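Local coordinates for protein hypothetical aldose 1-epimerase (Klebsiella pneumoniae subsp. pneumoniae MGH 78578, PDB 3TY1) that is of unknown activity but has the supersandwich fold of aldose 1-epimerase relatives and probably binds carbohydrate, at residues 131-136 with 327-332; 301-306 with 310-315. One frame throughout, in Å; residues are numbered along the deposited sequence.

How the interactions relate
Interaction 2 is nested along the chain inside the loop that interaction 1 closes. Its hairpin of strands 297-304 and 311-318 leads on to helix 325-330, whose R329 reaches back to the small sheet of strands 126-128 and 131-133. The centres lie about 23 Å apart and the nearest atoms about 8 Å apart, without touching. Strand 204-214 relates the two: it pairs with strand 311-318, and its H211 meets the rings of both H136 and W301. Interaction 1 is a slight surface contact, whereas interaction 2 is buried. One sulfate, probably from the crystallisation liquor, sits between H136 of interaction 1 and the W301 indole of interaction 2 and may mark the pocket where relatives bind sugar.

Interaction 1: 131-136 with 327-332; sequences QIYTLH and IERKQK. With SO4 (sulfate ion), chain L.
The end of the short two-stranded sheet 126-128/131-133 is tied here to the last turn of helix 325-330 by one polar side-chain pair, Y133 with R329. NH2 of R329 gives a hydrogen bond of 3.0 Å to OH of Y133, with an N-H...O angle of 156°. The hydroxyl sits at the edge of the guanidinium, close to its plane, while the phenol ring and the guanidinium stand at right angles, so the two groups do not stack. R329 spans the gap because its chain runs extended from CG to NE; the nearest CA atoms of the two segments, those of Y133 and I327, are 12.4 Å apart. D129 shares the Y133 hydroxyl through OD2, which probably polarises it, and a second sulfate bonds to it weakly. On one ring face NE2 of Q131 lies 3.5 Å above the plane, and W121 meets the phenol edge-to-face. Behind R329 the helix ends in a Schellman motif with K332 at C-prime, its N bonded to R329 O at 3.0 Å. NE2 of H136 donates to O3 of another sulfate, probably from the crystallisation liquor, at 2.6 Å, the anion lying at the imidazole edge. W106 packs edge-to-face with H136, whose ring also meets that of H211. Such a histidine pair is consistent with the sugar pocket of galactose mutarotase relatives.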
loop_
_atom_site.group_PDB
_atom_site.type_symbol
_atom_site.label_atom_id
_atom_site.label_comp_id
_atom_site.label_asym_id
_atom_site.label_seq_id
_atom_site.Cartn_x
_atom_site.Cartn_y
_atom_site.Cartn_z
ATOM N N GLN A 131 -16.345 8.316 -6.762
ATOM C CA GLN A 131 -15.188 8.003 -5.894
ATOM C C GLN A 131 -15.581 7.594 -4.493
ATOM O O GLN A 131 -16.616 8.009 -3.985
ATOM C CB GLN A 131 -14.228 9.216 -5.828
ATOM C CG GLN A 131 -14.423 10.199 -4.687
ATOM C CD GLN A 131 -13.256 11.188 -4.557
ATOM O OE1 GLN A 131 -12.850 11.813 -5.526
ATOM N NE2 GLN A 131 -12.730 11.327 -3.349
ATOM N N ILE A 132 -14.708 6.830 -3.853
ATOM C CA ILE A 132 -14.967 6.393 -2.484
ATOM C C ILE A 132 -14.353 7.405 -1.538
ATOM O O ILE A 132 -13.150 7.598 -1.547
ATOM C CB ILE A 132 -14.376 5.019 -2.193
ATOM C CG1 ILE A 132 -14.960 3.950 -3.125
ATOM C CG2 ILE A 132 -14.675 4.616 -0.740
ATOM C CD1 ILE A 132 -14.207 2.589 -3.069
ATOM N N TYR A 133 -15.182 8.028 -0.716
ATOM C CA TYR A 133 -14.725 8.844 0.388
ATOM C C TYR A 133 -14.610 7.901 1.547
ATOM O O TYR A 133 -15.614 7.435 2.050
ATOM C CB TYR A 133 -15.750 9.931 0.702
ATOM C CG TYR A 133 -15.757 11.024 -0.329
ATOM C CD1 TYR A 133 -14.872 12.085 -0.234
ATOM C CD2 TYR A 133 -16.650 10.987 -1.406
ATOM C CE1 TYR A 133 -14.860 13.101 -1.174
ATOM C CE2 TYR A 133 -16.664 11.995 -2.356
ATOM C CZ TYR A 133 -15.764 13.045 -2.241
ATOM O OH TYR A 133 -15.766 14.036 -3.169
ATOM N N THR A 134 -13.384 7.626 1.964
ATOM C CA THR A 134 -13.106 6.609 2.957
ATOM C C THR A 134 -13.293 7.137 4.379
ATOM O O THR A 134 -13.194 8.334 4.623
ATOM C CB THR A 134 -11.704 6.042 2.739
ATOM O OG1 THR A 134 -10.753 7.115 2.792
ATOM C CG2 THR A 134 -11.639 5.344 1.353
ATOM N N LEU A 135 -13.564 6.213 5.298
ATOM C CA LEU A 135 -13.864 6.525 6.682
ATOM C C LEU A 135 -12.848 7.470 7.332
ATOM O O LEU A 135 -11.665 7.123 7.523
ATOM C CB LEU A 135 -13.933 5.232 7.527
ATOM C CG LEU A 135 -14.203 5.392 9.034
ATOM C CD1 LEU A 135 -15.535 6.103 9.318
ATOM C CD2 LEU A 135 -14.225 4.005 9.700
ATOM N N HIS A 136 -13.324 8.639 7.709
ATOM C CA HIS A 136 -12.548 9.600 8.522
ATOM C C HIS A 136 -11.328 10.214 7.878
ATOM O O HIS A 136 -10.430 10.692 8.579
ATOM C CB HIS A 136 -12.206 9.001 9.922
ATOM C CG HIS A 136 -13.405 8.856 10.793
ATOM N ND1 HIS A 136 -14.426 9.779 10.788
ATOM C CD2 HIS A 136 -13.739 7.926 11.729
ATOM C CE1 HIS A 136 -15.348 9.421 11.659
ATOM N NE2 HIS A 136 -14.955 8.308 12.253
ATOM N N ILE A 327 -24.020 14.073 3.180
ATOM C CA ILE A 327 -24.971 14.656 4.158
ATOM C C ILE A 327 -24.422 15.944 4.748
ATOM O O ILE A 327 -25.142 16.951 4.824
ATOM C CB ILE A 327 -25.353 13.632 5.243
ATOM C CG1 ILE A 327 -26.348 12.632 4.638
ATOM C CG2 ILE A 327 -25.937 14.304 6.473
ATOM C CD1 ILE A 327 -26.381 11.288 5.307
ATOM N N GLU A 328 -23.132 15.939 5.099
ATOM C CA GLU A 328 -22.481 17.132 5.674
ATOM C C GLU A 328 -22.438 18.324 4.704
ATOM O O GLU A 328 -22.538 19.479 5.150
ATOM C CB GLU A 328 -21.098 16.810 6.223
ATOM C CG GLU A 328 -21.157 15.795 7.350
ATOM C CD GLU A 328 -21.901 16.287 8.576
ATOM O OE1 GLU A 328 -21.459 17.301 9.167
ATOM O OE2 GLU A 328 -22.947 15.687 8.934
ATOM N N ARG A 329 -22.332 18.061 3.406
ATOM C CA ARG A 329 -22.448 19.133 2.400
ATOM C C ARG A 329 -23.892 19.643 2.300
ATOM O O ARG A 329 -24.141 20.860 2.320
ATOM C CB ARG A 329 -22.043 18.635 1.016
ATOM C CG ARG A 329 -20.549 18.454 0.815
ATOM C CD ARG A 329 -20.334 17.566 -0.382
ATOM N NE ARG A 329 -18.933 17.288 -0.642
ATOM C CZ ARG A 329 -18.492 16.458 -1.584
ATOM N NH1 ARG A 329 -19.330 15.800 -2.396
ATOM N NH2 ARG A 329 -17.186 16.268 -1.711
ATOM N N LYS A 330 -24.825 18.695 2.181
ATOM C CA LYS A 330 -26.262 18.990 2.034
ATOM C C LYS A 330 -26.717 19.850 3.200
ATOM O O LYS A 330 -27.341 20.861 3.000
ATOM C CB LYS A 330 -27.084 17.689 1.992
ATOM C CG LYS A 330 -28.527 17.815 1.488
ATOM C CD LYS A 330 -28.605 17.629 -0.040
ATOM C CE LYS A 330 -30.045 17.672 -0.572
ATOM N NZ LYS A 330 -30.689 18.956 -0.239
ATOM N N GLN A 331 -26.338 19.479 4.420
ATOM C CA GLN A 331 -26.726 20.236 5.610
ATOM C C GLN A 331 -25.778 21.412 5.958
ATOM O O GLN A 331 -25.884 21.974 7.037
ATOM C CB GLN A 331 -26.968 19.295 6.797
ATOM C CG GLN A 331 -27.952 18.184 6.425
ATOM C CD GLN A 331 -28.472 17.419 7.609
ATOM O OE1 GLN A 331 -27.831 17.339 8.651
ATOM N NE2 GLN A 331 -29.660 16.851 7.455
ATOM N N LYS A 332 -24.881 21.775 5.033
ATOM C CA LYS A 332 -24.073 23.003 5.097
ATOM C C LYS A 332 -23.075 23.104 6.246
ATOM O O LYS A 332 -22.776 24.201 6.700
ATOM C CB LYS A 332 -24.983 24.256 5.108
ATOM C CG LYS A 332 -26.042 24.302 4.047
ATOM C CD LYS A 332 -25.477 24.251 2.641
ATOM C CE LYS A 332 -26.508 24.805 1.629
ATOM N NZ LYS A 332 -26.199 24.374 0.234
HETATM S S SO4 L . -16.453 5.583 14.534
HETATM O O1 SO4 L . -15.656 4.583 15.251
HETATM O O2 SO4 L . -17.614 5.999 15.352
HETATM O O3 SO4 L . -15.644 6.763 14.216
HETATM O O4 SO4 L . -16.913 4.986 13.279
#

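Interaction 2: 301-306 with 310-315; sequences WKNTDT and GYVTGI
The carbonyl oxygen of W301 is gripped twice from the partner strand. N of G314 reaches this O at 2.8 Å, in the carbonyl plane and on a lone pair, while OG1 of T313 donates to W301 O, also at 2.8 Å, from above that plane. The hydroxyl can do so because chi1 of -174° sets OG1 anti to its own N; Y249 shares it. N of W301 returns a bond to G314 O, and N303 and V312 form the next hydrogen-bonded pair. On their face CH2 of W301 lies 3.6 Å from CG1 of V312 and its CE3 3.6 Å from G314 N, and CB of N303 rests over the rim of one indole face. On the other face CE1 of Y311 touches CB of T304 at 3.6 Å. Near the turn ND2 of N303 donates to G310 O at 2.9 Å, the oxygen lying in the amide plane although ND2 stands well above the G310 carbonyl plane, and G310 N closes onto T306 O. OD1 of N303 meets K171 of the third subunit, whose Y202 and D201 bind D305 and T306. This is an antiparallel beta hairpin within the mixed sheet, its turn end built into a subunit interface.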
loop_
_atom_site.group_PDB
_atom_site.type_symbol
_atom_site.label_atom_id
_atom_site.label_comp_id
_atom_site.label_asym_id
_atom_site.label_seq_id
_atom_site.Cartn_x
_atom_site.Cartn_y
_atom_site.Cartn_z
ATOM N N TRP A 301 -19.914 9.334 21.168
ATOM C CA TRP A 301 -19.894 7.972 20.674
ATOM C C TRP A 301 -19.878 7.097 21.922
ATOM O O TRP A 301 -18.929 7.161 22.675
ATOM C CB TRP A 301 -18.626 7.761 19.788
ATOM C CG TRP A 301 -18.348 6.375 19.365
ATOM C CD1 TRP A 301 -19.237 5.484 18.835
ATOM C CD2 TRP A 301 -17.079 5.701 19.412
ATOM N NE1 TRP A 301 -18.598 4.295 18.557
ATOM C CE2 TRP A 301 -17.273 4.412 18.868
ATOM C CE3 TRP A 301 -15.787 6.079 19.818
ATOM C CZ2 TRP A 301 -16.233 3.463 18.789
ATOM C CZ3 TRP A 301 -14.740 5.159 19.688
ATOM C CH2 TRP A 301 -14.984 3.860 19.179
ATOM N N LYS A 302 -20.960 6.353 22.165
ATOM C CA LYS A 302 -21.071 5.488 23.341
ATOM C C LYS A 302 -20.930 4.059 22.832
ATOM O O LYS A 302 -21.884 3.462 22.370
ATOM C CB LYS A 302 -22.402 5.664 24.059
ATOM C CG LYS A 302 -22.677 7.117 24.438
ATOM C CD LYS A 302 -23.998 7.260 25.241
ATOM C CE LYS A 302 -23.821 6.995 26.718
ATOM N NZ LYS A 302 -25.011 7.503 27.513
ATOM N N ASN A 303 -19.725 3.530 22.927
ATOM C CA ASN A 303 -19.414 2.193 22.402
ATOM C C ASN A 303 -19.207 1.273 23.593
ATOM O O ASN A 303 -18.097 0.771 23.819
ATOM C CB ASN A 303 -18.197 2.281 21.461
ATOM C CG ASN A 303 -18.081 1.077 20.519
ATOM O OD1 ASN A 303 -18.467 1.160 19.372
ATOM N ND2 ASN A 303 -17.589 -0.057 21.027
ATOM N N THR A 304 -20.292 1.052 24.345
ATOM C CA THR A 304 -20.226 0.284 25.591
ATOM C C THR A 304 -20.513 -1.201 25.348
ATOM O O THR A 304 -21.350 -1.811 26.014
ATOM C CB THR A 304 -21.114 0.900 26.669
ATOM O OG1 THR A 304 -22.430 1.081 26.129
ATOM C CG2 THR A 304 -20.514 2.248 27.090
ATOM N N ASP A 305 -19.751 -1.789 24.417
ATOM C CA ASP A 305 -19.868 -3.203 24.086
ATOM C C ASP A 305 -18.903 -3.979 25.036
ATOM O O ASP A 305 -18.514 -3.465 26.103
ATOM C CB ASP A 305 -19.586 -3.428 22.568
ATOM C CG ASP A 305 -20.264 -4.699 22.007
ATOM O OD1 ASP A 305 -19.735 -5.780 22.226
ATOM O OD2 ASP A 305 -21.337 -4.625 21.370
ATOM N N THR A 306 -18.499 -5.196 24.670
ATOM C CA THR A 306 -17.666 -5.999 25.551
ATOM C C THR A 306 -16.258 -5.390 25.557
ATOM O O THR A 306 -15.856 -4.621 24.642
ATOM C CB THR A 306 -17.580 -7.503 25.122
ATOM O OG1 THR A 306 -16.662 -7.627 24.026
ATOM C CG2 THR A 306 -18.940 -8.112 24.753
ATOM N N GLY A 310 -14.692 -3.708 22.296
ATOM C CA GLY A 310 -14.457 -2.261 22.387
ATOM C C GLY A 310 -15.386 -1.678 23.432
ATOM O O GLY A 310 -16.607 -1.700 23.265
ATOM N N TYR A 311 -14.805 -1.304 24.571
ATOM C CA TYR A 311 -15.547 -0.623 25.652
ATOM C C TYR A 311 -14.901 0.755 25.744
ATOM O O TYR A 311 -13.837 0.929 26.339
ATOM C CB TYR A 311 -15.465 -1.403 26.959
ATOM C CG TYR A 311 -16.321 -0.793 28.067
ATOM C CD1 TYR A 311 -17.707 -0.746 27.942
ATOM C CD2 TYR A 311 -15.737 -0.218 29.186
ATOM C CE1 TYR A 311 -18.515 -0.190 28.951
ATOM C CE2 TYR A 311 -16.535 0.350 30.231
ATOM C CZ TYR A 311 -17.925 0.379 30.088
ATOM O OH TYR A 311 -18.728 0.945 31.047
ATOM N N VAL A 312 -15.523 1.721 25.080
ATOM C CA VAL A 312 -14.915 3.006 24.889
ATOM C C VAL A 312 -15.971 4.060 24.556
ATOM O O VAL A 312 -17.052 3.743 24.043
ATOM C CB VAL A 312 -13.846 2.899 23.717
ATOM C CG1 VAL A 312 -14.481 2.349 22.456
ATOM C CG2 VAL A 312 -13.112 4.214 23.471
ATOM N N THR A 313 -15.660 5.308 24.886
ATOM C CA THR A 313 -16.492 6.416 24.480
ATOM C C THR A 313 -15.655 7.450 23.764
ATOM O O THR A 313 -14.487 7.711 24.108
ATOM C CB THR A 313 -17.258 7.072 25.696
ATOM O OG1 THR A 313 -18.176 8.079 25.212
ATOM C CG2 THR A 313 -16.293 7.700 26.672
ATOM N N GLY A 314 -16.255 8.044 22.749
ATOM C CA GLY A 314 -15.629 9.142 22.005
ATOM C C GLY A 314 -16.287 10.424 22.375
ATOM O O GLY A 314 -17.545 10.497 22.376
ATOM N N ILE A 315 -15.484 11.439 22.705
ATOM C CA ILE A 315 -15.976 12.838 22.880
ATOM C C ILE A 315 -15.346 13.531 21.699
ATOM O O ILE A 315 -14.129 13.681 21.660
ATOM C CB ILE A 315 -15.502 13.468 24.176
ATOM C CG1 ILE A 315 -16.017 12.663 25.375
ATOM C CG2 ILE A 315 -16.002 14.915 24.260
ATOM C CD1 ILE A 315 -15.546 13.225 26.747
#